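Local coordinates for putative metal-dependent hydrolase (Parabacteroides distasonis ATCC 8503, PDB 3KL7), which probably acts as a metal-dependent hydrolase of the metallo-beta-lactamase superfamily, binding two zinc ions in its presumed active site, at residues A[39-42]-A[47-50]; A[178-183]-A[194-199]. All blocks are in the same frame, centred on the assembly; numbering follows the deposited sequence.

How the contacts relate
Following the chain from the N terminus, contact 1 comes first: residues 47-50 turn back on 39-42 and close a beta hairpin with only four residues between the paired segments. The chain then supplies most of the zinc ligands, His73 to Asp162, before contact 2 opens; the last, His209, follows contact 2. In contact 2, strand residues 178-183 meet helix residues 194-199 across a ten-residue connection. The loops are in series, neither nested nor crossed. Contact 1 belongs to one sheet of the sandwich, and contact 2 packs a helix against the other. Their centres lie about 21 Å apart, yet Leu40 CD1 packs 3.7 Å from Phe179 CE2 between the two sheets.

Contact 1. Residues A[39-42]-A[47-50]; sequences SLML and HSIQ
The side-chain amide of Gln50 lies with one face under Met41, a selenomethionine in this crystal. Met41 CG lies over the group, 3.7 Å from Gln50 NE2. The selenium is shifted toward the nitrogen side, still above the amide plane, with Met41 SE 3.5 Å from Gln50 NE2. At the oxygen end, and on the same side of the plane as Met41, Leu40 O approaches Gln50 OE1 to 3.6 Å, a contact without a hydrogen bond. Ser48 flanks the selenium, its OG 4.0 Å from Met41 SE. The folded shape of Gln50 makes this possible: a bend at chi2 (-77°) carries the amide beside its neighbour instead of straight out from the strand. A long, unbranched methionine suits the place because its methylenes can cover a flat polar group. Gln50 also touches Tyr60 and Phe63 of nearby loops and Ile35 of strand 29-36.

Met41 and Gln50 form a non-hydrogen-bonded pair of an antiparallel hairpin, strands 39-44 and 47-51, within one of the two sheets of the metallo-beta-lactamase sandwich. The next pair is hydrogen-bonded. Leu42 N donates to Ile49 O at 2.7 Å, and Ile49 N returns a bond to Leu42 O at 2.8 Å. Ile49 O also receives a CA-H contact from Met41 CA at 3.3 Å.

Leu42 and Ile49 meet through aliphatic atoms, CB to CB 4.0 Å. Branched, purely apolar residues fit here because their side meets the second sheet: Leu42 packs on Leu150 and Phe152, and Ile49 on Phe152.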
ATOM      1  N   SER A  39      -1.330   0.982  -6.934  1.00 13.16           N
ATOM      2  CA  SER A  39       0.026   1.221  -7.398  1.00 13.30           C
ATOM      3  C   SER A  39       0.509   2.611  -7.011  1.00 13.59           C
ATOM      4  O   SER A  39      -0.126   3.632  -7.348  1.00 13.12           O
ATOM      5  CB  SER A  39       0.106   1.039  -8.932  1.00 13.06           C
ATOM      6  OG  SER A  39      -0.185  -0.294  -9.290  1.00 12.16           O
ATOM      7  N   LEU A  40       1.638   2.645  -6.309  1.00 14.05           N
ATOM      8  CA  LEU A  40       2.202   3.889  -5.784  1.00 14.62           C
ATOM      9  C   LEU A  40       3.712   3.918  -6.017  1.00 14.95           C
ATOM     10  O   LEU A  40       4.369   2.883  -5.984  1.00 15.36           O
ATOM     11  CB  LEU A  40       1.930   4.002  -4.260  1.00 14.17           C
ATOM     12  CG  LEU A  40       0.487   3.815  -3.765  1.00 13.60           C
ATOM     13  CD1 LEU A  40       0.441   3.767  -2.211  1.00  9.42           C
ATOM     14  CD2 LEU A  40      -0.436   4.937  -4.305  1.00 12.03           C
HETATM   15  N   MSE A  41       4.255   5.102  -6.261  1.00 15.69           N
HETATM   16  CA  MSE A  41       5.714   5.290  -6.216  1.00 15.56           C
HETATM   17  C   MSE A  41       6.008   6.171  -5.036  1.00 16.73           C
HETATM   18  O   MSE A  41       5.355   7.193  -4.849  1.00 17.61           O
HETATM   19  CB  MSE A  41       6.233   5.938  -7.496  1.00 14.69           C
HETATM   20  CG  MSE A  41       7.725   6.203  -7.489  1.00 13.19           C
HETATM   21 SE   MSE A  41       8.383   6.897  -9.144  0.75  7.39          SE
HETATM   22  CE  MSE A  41       7.137   8.349  -9.380  1.00  8.31           C
ATOM     23  N   LEU A  42       6.983   5.777  -4.231  1.00 17.58           N
ATOM     24  CA  LEU A  42       7.404   6.571  -3.071  1.00 18.12           C
ATOM     25  C   LEU A  42       8.814   7.032  -3.287  1.00 18.16           C
ATOM     26  O   LEU A  42       9.670   6.247  -3.626  1.00 19.53           O
ATOM     27  CB  LEU A  42       7.334   5.727  -1.793  1.00 18.15           C
ATOM     28  CG  LEU A  42       5.986   5.608  -1.083  1.00 18.99           C
ATOM     29  CD1 LEU A  42       5.018   4.855  -1.908  1.00 18.55           C
ATOM     30  CD2 LEU A  42       6.185   4.929   0.270  1.00 17.56           C
ATOM     31  N   HIS A  47      15.900   7.878  -2.967  1.00 21.61           N
ATOM     32  CA  HIS A  47      15.615   6.479  -3.209  1.00 20.52           C
ATOM     33  C   HIS A  47      14.222   6.386  -3.790  1.00 19.87           C
ATOM     34  O   HIS A  47      13.325   7.138  -3.382  1.00 19.29           O
ATOM     35  CB  HIS A  47      15.675   5.673  -1.901  1.00 20.40           C
ATOM     36  CG  HIS A  47      17.003   5.729  -1.223  1.00 20.81           C
ATOM     37  ND1 HIS A  47      18.121   5.090  -1.722  1.00 21.13           N
ATOM     38  CD2 HIS A  47      17.399   6.355  -0.090  1.00 19.62           C
ATOM     39  CE1 HIS A  47      19.147   5.325  -0.925  1.00 20.64           C
ATOM     40  NE2 HIS A  47      18.736   6.093   0.069  1.00 20.27           N
ATOM     41  N   SER A  48      14.032   5.459  -4.735  1.00 19.14           N
ATOM     42  CA  SER A  48      12.746   5.284  -5.389  1.00 18.63           C
ATOM     43  C   SER A  48      12.150   3.910  -5.042  1.00 18.26           C
ATOM     44  O   SER A  48      12.806   2.887  -5.190  1.00 18.18           O
ATOM     45  CB  SER A  48      12.897   5.430  -6.885  1.00 18.70           C
ATOM     46  OG  SER A  48      11.650   5.274  -7.527  1.00 20.06           O
ATOM     47  N   ILE A  49      10.905   3.916  -4.562  1.00 17.75           N
ATOM     48  CA  ILE A  49      10.226   2.705  -4.109  1.00 17.47           C
ATOM     49  C   ILE A  49       8.938   2.519  -4.877  1.00 16.97           C
ATOM     50  O   ILE A  49       8.077   3.383  -4.861  1.00 16.63           O
ATOM     51  CB  ILE A  49       9.869   2.798  -2.638  1.00 17.56           C
ATOM     52  CG1 ILE A  49      11.153   2.909  -1.773  1.00 18.12           C
ATOM     53  CG2 ILE A  49       9.020   1.566  -2.219  1.00 17.65           C
ATOM     54  CD1 ILE A  49      11.119   4.065  -0.755  1.00 16.33           C
ATOM     55  N   GLN A  50       8.806   1.390  -5.554  1.00 16.72           N
ATOM     56  CA  GLN A  50       7.580   1.084  -6.253  1.00 16.94           C
ATOM     57  C   GLN A  50       6.792   0.073  -5.461  1.00 16.72           C
ATOM     58  O   GLN A  50       7.349  -0.929  -4.985  1.00 16.64           O
ATOM     59  CB  GLN A  50       7.866   0.535  -7.645  1.00 17.14           C
ATOM     60  CG  GLN A  50       8.582   1.510  -8.571  1.00 17.36           C
ATOM     61  CD  GLN A  50       7.663   2.580  -9.143  1.00 17.81           C
ATOM     62  OE1 GLN A  50       6.460   2.586  -8.882  1.00 17.54           O
ATOM     63  NE2 GLN A  50       8.235   3.491  -9.942  1.00 17.69           N
TER

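Contact 2. Residues A[178-183]-A[194-199]; sequences AFLPVN and AKAARM
Leu180 reaches from its strand to Ala196 and Ala197 through one methyl, CD1, which carries the contact and lies 4.0 Å from Ala196 CB. The strand and the helix are the first two elements of a beta-alpha-beta unit whose strands, 177-181 and 204-208, are neighbours in one sheet of the metallo-beta-lactamase sandwich and whose helix, 190-200, covers the outer face of that sheet. Leu180 points toward the helix, and its extended second torsion (chi2 177°) sends CD1 onward to the helix surface. Alanine suits the receiving side: with nothing beyond CB, the helix can come close, the CA atoms of Leu180 and Ala197 being 8.1 Å apart. Leu205 of strand 204-208 touches both Leu180 and Ala197, and Met169 lies against Ala196, so the apolar patch continues beyond the two segments.

The packed part is small, about 85 Å² in all; the side chains that meet are all apolar, and no hydrogen bond joins strand and helix. By contrast, the outer side of the helix carries Lys195 and Arg198, long charged side chains suited to solvent; Lys195 NZ forms a salt bridge with Asp165 OD2. On the inner side, Leu180 CD1 sits 3.9 Å from the backbone nitrogen Ala197 N.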
ATOM      1  N   ALA A 178      -2.206   6.512   5.679  1.00 16.08           N
ATOM      2  CA  ALA A 178      -2.738   5.194   5.415  1.00 16.60           C
ATOM      3  C   ALA A 178      -3.415   5.135   4.094  1.00 17.05           C
ATOM      4  O   ALA A 178      -4.107   6.053   3.699  1.00 18.32           O
ATOM      5  CB  ALA A 178      -3.712   4.753   6.548  1.00 16.11           C
ATOM      6  N   PHE A 179      -3.207   4.032   3.409  1.00 17.45           N
ATOM      7  CA  PHE A 179      -3.922   3.717   2.212  1.00 17.64           C
ATOM      8  C   PHE A 179      -4.802   2.517   2.485  1.00 17.53           C
ATOM      9  O   PHE A 179      -4.305   1.444   2.794  1.00 18.01           O
ATOM     10  CB  PHE A 179      -2.935   3.412   1.060  1.00 17.86           C
ATOM     11  CG  PHE A 179      -2.081   4.602   0.665  1.00 17.76           C
ATOM     12  CD1 PHE A 179      -0.961   4.946   1.413  1.00 18.52           C
ATOM     13  CD2 PHE A 179      -2.412   5.374  -0.422  1.00 16.52           C
ATOM     14  CE1 PHE A 179      -0.195   6.033   1.067  1.00 18.96           C
ATOM     15  CE2 PHE A 179      -1.651   6.462  -0.767  1.00 16.98           C
ATOM     16  CZ  PHE A 179      -0.545   6.795  -0.025  1.00 18.62           C
ATOM     17  N   LEU A 180      -6.115   2.714   2.379  1.00 17.42           N
ATOM     18  CA  LEU A 180      -7.097   1.623   2.525  1.00 17.29           C
ATOM     19  C   LEU A 180      -7.838   1.383   1.208  1.00 17.33           C
ATOM     20  O   LEU A 180      -8.195   2.354   0.499  1.00 17.34           O
ATOM     21  CB  LEU A 180      -8.112   1.971   3.615  1.00 16.68           C
ATOM     22  CG  LEU A 180      -7.504   2.123   4.996  1.00 16.59           C
ATOM     23  CD1 LEU A 180      -8.583   2.544   6.039  1.00 15.72           C
ATOM     24  CD2 LEU A 180      -6.795   0.815   5.404  1.00 14.86           C
ATOM     25  N   PRO A 181      -8.078   0.091   0.866  1.00 17.45           N
ATOM     26  CA  PRO A 181      -8.772  -0.332  -0.367  1.00 17.40           C
ATOM     27  C   PRO A 181     -10.280  -0.324  -0.244  1.00 17.55           C
ATOM     28  O   PRO A 181     -10.822  -0.901   0.694  1.00 17.77           O
ATOM     29  CB  PRO A 181      -8.286  -1.770  -0.554  1.00 17.28           C
ATOM     30  CG  PRO A 181      -8.051  -2.242   0.807  1.00 17.34           C
ATOM     31  CD  PRO A 181      -7.463  -1.062   1.543  1.00 17.46           C
ATOM     32  N   VAL A 182     -10.952   0.300  -1.213  1.00 17.21           N
ATOM     33  CA  VAL A 182     -12.371   0.530  -1.130  1.00 16.34           C
ATOM     34  C   VAL A 182     -13.066   0.193  -2.466  1.00 16.84           C
ATOM     35  O   VAL A 182     -13.570   1.093  -3.174  1.00 17.35           O
ATOM     36  CB  VAL A 182     -12.668   2.029  -0.741  1.00 16.42           C
ATOM     37  CG1 VAL A 182     -14.101   2.201  -0.328  1.00 14.11           C
ATOM     38  CG2 VAL A 182     -11.684   2.533   0.396  1.00 13.53           C
ATOM     39  N   ASN A 183     -13.085  -1.094  -2.818  1.00 16.33           N
ATOM     40  CA  ASN A 183     -13.874  -1.549  -3.954  1.00 16.29           C
ATOM     41  C   ASN A 183     -14.602  -2.846  -3.647  1.00 16.80           C
ATOM     42  O   ASN A 183     -14.260  -3.535  -2.709  1.00 16.64           O
ATOM     43  CB  ASN A 183     -13.023  -1.662  -5.245  1.00 15.74           C
ATOM     44  CG  ASN A 183     -12.046  -2.813  -5.216  1.00 15.30           C
ATOM     45  OD1 ASN A 183     -11.587  -3.239  -4.153  1.00 17.28           O
ATOM     46  ND2 ASN A 183     -11.706  -3.306  -6.376  1.00 13.96           N
ATOM     47  N   ALA A 194     -14.530   3.320   6.628  1.00 17.21           N
ATOM     48  CA  ALA A 194     -14.685   4.289   7.720  1.00 17.58           C
ATOM     49  C   ALA A 194     -14.465   3.602   9.084  1.00 18.04           C
ATOM     50  O   ALA A 194     -13.760   4.124   9.942  1.00 18.16           O
ATOM     51  CB  ALA A 194     -16.072   4.958   7.664  1.00 16.50           C
ATOM     52  N   LYS A 195     -15.076   2.432   9.254  1.00 18.78           N
ATOM     53  CA  LYS A 195     -14.900   1.626  10.446  1.00 19.62           C
ATOM     54  C   LYS A 195     -13.414   1.235  10.610  1.00 19.08           C
ATOM     55  O   LYS A 195     -12.854   1.359  11.690  1.00 19.37           O
ATOM     56  CB  LYS A 195     -15.813   0.392  10.370  1.00 20.52           C
ATOM     57  CG  LYS A 195     -15.630  -0.601  11.493  1.00 23.83           C
ATOM     58  CD  LYS A 195     -16.839  -1.594  11.600  1.00 25.23           C
ATOM     59  CE  LYS A 195     -16.512  -2.785  12.586  1.00 26.48           C
ATOM     60  NZ  LYS A 195     -15.241  -3.567  12.187  1.00 26.77           N
ATOM     61  N   ALA A 196     -12.783   0.804   9.523  1.00 18.39           N
ATOM     62  CA  ALA A 196     -11.349   0.487   9.534  1.00 17.83           C
ATOM     63  C   ALA A 196     -10.515   1.706   9.968  1.00 17.83           C
ATOM     64  O   ALA A 196      -9.699   1.615  10.880  1.00 18.33           O
ATOM     65  CB  ALA A 196     -10.897  -0.011   8.143  1.00 17.40           C
ATOM     66  N   ALA A 197     -10.730   2.843   9.305  1.00 17.24           N
ATOM     67  CA  ALA A 197     -10.038   4.070   9.643  1.00 16.56           C
ATOM     68  C   ALA A 197     -10.167   4.423  11.152  1.00 16.61           C
ATOM     69  O   ALA A 197      -9.153   4.816  11.808  1.00 15.88           O
ATOM     70  CB  ALA A 197     -10.556   5.206   8.798  1.00 16.49           C
ATOM     71  N   ARG A 198     -11.394   4.291  11.705  1.00 16.19           N
ATOM     72  CA  ARG A 198     -11.638   4.650  13.113  0.50 15.95           C
ATOM     73  C   ARG A 198     -10.950   3.674  14.087  1.00 16.10           C
ATOM     74  O   ARG A 198     -10.726   3.997  15.249  1.00 15.80           O
ATOM     75  CB  ARG A 198     -13.145   4.745  13.404  0.50 15.72           C
ATOM     76  CG  ARG A 198     -13.808   5.997  12.795  0.50 15.67           C
ATOM     77  CD  ARG A 198     -15.257   6.214  13.294  0.50 15.92           C
ATOM     78  NE  ARG A 198     -15.913   7.307  12.570  0.50 15.87           N
ATOM     79  CZ  ARG A 198     -15.979   8.558  12.999  0.50 15.01           C
ATOM     80  NH1 ARG A 198     -15.452   8.895  14.174  0.50 14.99           N
ATOM     81  NH2 ARG A 198     -16.581   9.471  12.261  0.50 14.49           N
HETATM   82  N   MSE A 199     -10.606   2.495  13.609  1.00 16.65           N
HETATM   83  CA  MSE A 199      -9.944   1.526  14.464  1.00 16.98           C
HETATM   84  C   MSE A 199      -8.496   1.948  14.852  1.00 16.98           C
HETATM   85  O   MSE A 199      -7.998   1.549  15.896  1.00 16.57           O
HETATM   86  CB  MSE A 199      -9.925   0.154  13.790  1.00 16.86           C
HETATM   87  CG  MSE A 199     -11.247  -0.627  13.922  1.00 16.47           C
HETATM   88 SE   MSE A 199     -10.993  -2.469  13.336  0.75 14.35          SE
HETATM   89  CE  MSE A 199     -11.091  -2.225  11.442  1.00 13.11           C
TER